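Local coordinates for protein unsaturated glucuronyl hydrolase (Streptococcus agalactiae, PDB 2ZZR) that hydrolyses unsaturated hyaluronate, chondroitin and heparin disaccharides, releasing the unsaturated uronic acid as a family 88 glycoside hydrolase, at residues 148-153 with 195-200. Sequence-based numbering, arbitrary orientation.
Sequences ERYQEK and RQVAVN
The phenol oxygen of Y150 accepts a hydrogen bond from the side-chain amide of N200, with ND2 lying 2.8 Å from OH and the N-H pointing almost straight at it (166°). OH sits nearly in the amide plane of N200, while the Y150 ring as a whole is turned 29° from that plane, so the two flat groups are moderately tilted against each other. One helical turn earlier, V197 packs on the same tyrosine. Its CG2 methyl stands over the middle of one ring face, 3.6 Å from the ring centroid and almost directly above it, a clear CH-pi contact; CG1 lies beside it, 3.5 Å from CD2 of Y150. CG of Y150 is anti to the backbone N (chi1 179°), which carries the ring toward the helix, where V197 covers one face and the hydroxyl reaches N200. The three-residue spacing of V197 and N200 places both on the helix surface that meets the ring. In this alpha-barrel enzyme the contact joins helix 192-209 to the short antiparallel hairpin of strands 150-151 and 156-157, which follows helix 133-147, in a region away from the catalytic residues D114 and D174 and the substrate-binding residues. V197, a buried residue, also touches I157 on the partner strand and L182 on helix 180-189. The preceding residue in the strand segment, R149, hydrogen-bonds through NE to the carbonyl of Q158 and through NH2 to those of A159 and G161, tying the start of the hairpin to the chain beyond its second strand.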
ATOM      1  N   GLU A 148      20.452   2.954   3.483  1.00 17.98           N
ATOM      2  CA  GLU A 148      21.248   4.195   3.566  1.00 18.83           C
ATOM      3  C   GLU A 148      20.546   5.300   4.359  1.00 18.47           C
ATOM      4  O   GLU A 148      21.205   6.206   4.886  1.00 18.73           O
ATOM      5  CB  GLU A 148      21.588   4.727   2.169  1.00 18.98           C
ATOM      6  CG  GLU A 148      22.529   3.865   1.337  1.00 19.71           C
ATOM      7  CD  GLU A 148      22.680   4.370  -0.091  1.00 20.66           C
ATOM      8  OE1 GLU A 148      22.183   5.479  -0.405  1.00 22.63           O
ATOM      9  OE2 GLU A 148      23.292   3.651  -0.908  1.00 22.73           O
ATOM     10  N   ARG A 149      19.216   5.237   4.435  1.00 17.76           N
ATOM     11  CA  ARG A 149      18.442   6.270   5.128  1.00 17.19           C
ATOM     12  C   ARG A 149      18.136   5.951   6.597  1.00 17.29           C
ATOM     13  O   ARG A 149      17.476   6.732   7.281  1.00 16.64           O
ATOM     14  CB  ARG A 149      17.161   6.610   4.355  1.00 17.09           C
ATOM     15  CG  ARG A 149      17.421   7.061   2.924  1.00 16.63           C
ATOM     16  CD  ARG A 149      16.210   7.763   2.318  1.00 16.52           C
ATOM     17  NE  ARG A 149      15.997   9.103   2.876  1.00 16.98           N
ATOM     18  CZ  ARG A 149      16.684  10.190   2.525  1.00 17.02           C
ATOM     19  NH1 ARG A 149      17.644  10.119   1.606  1.00 16.19           N
ATOM     20  NH2 ARG A 149      16.414  11.357   3.100  1.00 17.41           N
ATOM     21  N   TYR A 150      18.628   4.808   7.082  1.00 17.80           N
ATOM     22  CA  TYR A 150      18.397   4.411   8.467  1.00 18.33           C
ATOM     23  C   TYR A 150      19.120   5.331   9.447  1.00 18.96           C
ATOM     24  O   TYR A 150      20.303   5.617   9.277  1.00 19.37           O
ATOM     25  CB  TYR A 150      18.837   2.963   8.709  1.00 18.15           C
ATOM     26  CG  TYR A 150      18.635   2.509  10.141  1.00 18.11           C
ATOM     27  CD1 TYR A 150      19.730   2.254  10.974  1.00 17.92           C
ATOM     28  CD2 TYR A 150      17.357   2.343  10.665  1.00 17.75           C
ATOM     29  CE1 TYR A 150      19.547   1.839  12.294  1.00 18.58           C
ATOM     30  CE2 TYR A 150      17.164   1.926  11.978  1.00 18.33           C
ATOM     31  CZ  TYR A 150      18.265   1.677  12.785  1.00 18.34           C
ATOM     32  OH  TYR A 150      18.067   1.269  14.079  1.00 18.50           O
ATOM     33  N   GLN A 151      18.390   5.769  10.468  1.00 19.97           N
ATOM     34  CA  GLN A 151      18.934   6.592  11.538  1.00 20.87           C
ATOM     35  C   GLN A 151      18.959   5.832  12.864  1.00 21.44           C
ATOM     36  O   GLN A 151      17.908   5.495  13.410  1.00 21.50           O
ATOM     37  CB  GLN A 151      18.118   7.881  11.681  1.00 20.95           C
ATOM     38  CG  GLN A 151      18.125   8.778  10.438  1.00 22.09           C
ATOM     39  CD  GLN A 151      19.490   9.396  10.126  1.00 24.20           C
ATOM     40  OE1 GLN A 151      19.676  10.006   9.072  1.00 26.00           O
ATOM     41  NE2 GLN A 151      20.449   9.233  11.037  1.00 23.64           N
ATOM     42  N   GLU A 152      20.163   5.582  13.377  1.00 22.33           N
ATOM     43  CA  GLU A 152      20.349   4.891  14.659  1.00 23.67           C
ATOM     44  C   GLU A 152      19.709   5.631  15.831  1.00 22.91           C
ATOM     45  O   GLU A 152      19.220   5.008  16.777  1.00 22.73           O
ATOM     46  CB  GLU A 152      21.835   4.663  14.939  1.00 23.54           C
ATOM     47  CG  GLU A 152      22.465   3.562  14.100  1.00 26.28           C
ATOM     48  CD  GLU A 152      23.942   3.348  14.409  1.00 26.73           C
ATOM     49  OE1 GLU A 152      24.577   2.528  13.706  1.00 31.59           O
ATOM     50  OE2 GLU A 152      24.465   3.996  15.348  1.00 30.90           O
ATOM     51  N   LYS A 153      19.717   6.961  15.765  1.00 22.79           N
ATOM     52  CA  LYS A 153      19.102   7.787  16.796  1.00 22.47           C
ATOM     53  C   LYS A 153      17.603   7.951  16.538  1.00 21.82           C
ATOM     54  O   LYS A 153      17.168   8.866  15.825  1.00 21.58           O
ATOM     55  CB  LYS A 153      19.822   9.139  16.910  1.00 22.94           C
ATOM     56  CG  LYS A 153      21.285   8.999  17.307  1.00 24.26           C
ATOM     57  CD  LYS A 153      21.869  10.320  17.758  1.00 27.97           C
ATOM     58  CE  LYS A 153      23.237  10.139  18.407  1.00 29.63           C
ATOM     59  NZ  LYS A 153      23.124   9.427  19.716  1.00 32.40           N
ATOM     60  N   ARG A 195      17.019  -7.021   8.961  1.00 18.92           N
ATOM     61  CA  ARG A 195      15.905  -7.316   9.855  1.00 19.03           C
ATOM     62  C   ARG A 195      15.860  -6.328  11.020  1.00 18.67           C
ATOM     63  O   ARG A 195      14.790  -5.848  11.385  1.00 18.15           O
ATOM     64  CB  ARG A 195      15.981  -8.760  10.373  1.00 18.72           C
ATOM     65  CG  ARG A 195      14.765  -9.152  11.208  1.00 20.11           C
ATOM     66  CD  ARG A 195      14.762 -10.609  11.662  1.00 20.19           C
ATOM     67  NE  ARG A 195      13.416 -10.963  12.119  1.00 24.41           N
ATOM     68  CZ  ARG A 195      12.934 -10.701  13.333  1.00 25.48           C
ATOM     69  NH1 ARG A 195      13.694 -10.097  14.243  1.00 26.49           N
ATOM     70  NH2 ARG A 195      11.688 -11.047  13.640  1.00 25.93           N
ATOM     71  N   GLN A 196      17.026  -6.027  11.592  1.00 18.86           N
ATOM     72  CA  GLN A 196      17.125  -5.078  12.702  1.00 19.45           C
ATOM     73  C   GLN A 196      16.556  -3.710  12.345  1.00 18.24           C
ATOM     74  O   GLN A 196      15.795  -3.139  13.118  1.00 18.14           O
ATOM     75  CB  GLN A 196      18.572  -4.954  13.189  1.00 19.63           C
ATOM     76  CG  GLN A 196      19.058  -6.193  13.924  1.00 22.13           C
ATOM     77  CD  GLN A 196      20.569  -6.247  14.122  1.00 22.45           C
ATOM     78  OE1 GLN A 196      21.340  -5.563  13.434  1.00 27.51           O
ATOM     79  NE2 GLN A 196      20.999  -7.083  15.061  1.00 25.68           N
ATOM     80  N   VAL A 197      16.917  -3.200  11.171  1.00 17.57           N
ATOM     81  CA  VAL A 197      16.392  -1.918  10.689  1.00 16.63           C
ATOM     82  C   VAL A 197      14.872  -1.979  10.497  1.00 16.21           C
ATOM     83  O   VAL A 197      14.150  -1.073  10.933  1.00 16.04           O
ATOM     84  CB  VAL A 197      17.102  -1.474   9.392  1.00 16.83           C
ATOM     85  CG1 VAL A 197      16.343  -0.343   8.700  1.00 17.04           C
ATOM     86  CG2 VAL A 197      18.523  -1.044   9.695  1.00 16.14           C
ATOM     87  N   ALA A 198      14.389  -3.049   9.864  1.00 15.61           N
ATOM     88  CA  ALA A 198      12.949  -3.223   9.648  1.00 15.08           C
ATOM     89  C   ALA A 198      12.177  -3.252  10.969  1.00 14.79           C
ATOM     90  O   ALA A 198      11.159  -2.566  11.135  1.00 14.09           O
ATOM     91  CB  ALA A 198      12.679  -4.485   8.826  1.00 15.56           C
ATOM     92  N   VAL A 199      12.671  -4.041  11.916  1.00 14.68           N
ATOM     93  CA  VAL A 199      12.014  -4.179  13.211  1.00 14.90           C
ATOM     94  C   VAL A 199      12.022  -2.858  13.986  1.00 14.80           C
ATOM     95  O   VAL A 199      10.977  -2.430  14.493  1.00 14.77           O
ATOM     96  CB  VAL A 199      12.657  -5.319  14.032  1.00 14.60           C
ATOM     97  CG1 VAL A 199      12.143  -5.312  15.467  1.00 15.38           C
ATOM     98  CG2 VAL A 199      12.374  -6.652  13.359  1.00 15.19           C
ATOM     99  N   ASN A 200      13.191  -2.217  14.060  1.00 15.36           N
ATOM    100  CA  ASN A 200      13.326  -0.929  14.751  1.00 15.44           C
ATOM    101  C   ASN A 200      12.404   0.105  14.148  1.00 14.99           C
ATOM    102  O   ASN A 200      11.713   0.830  14.875  1.00 14.77           O
ATOM    103  CB  ASN A 200      14.765  -0.413  14.707  1.00 16.23           C
ATOM    104  CG  ASN A 200      15.695  -1.188  15.618  1.00 17.12           C
ATOM    105  OD1 ASN A 200      15.258  -2.041  16.389  1.00 19.69           O
ATOM    106  ND2 ASN A 200      16.992  -0.898  15.528  1.00 18.60           N
TER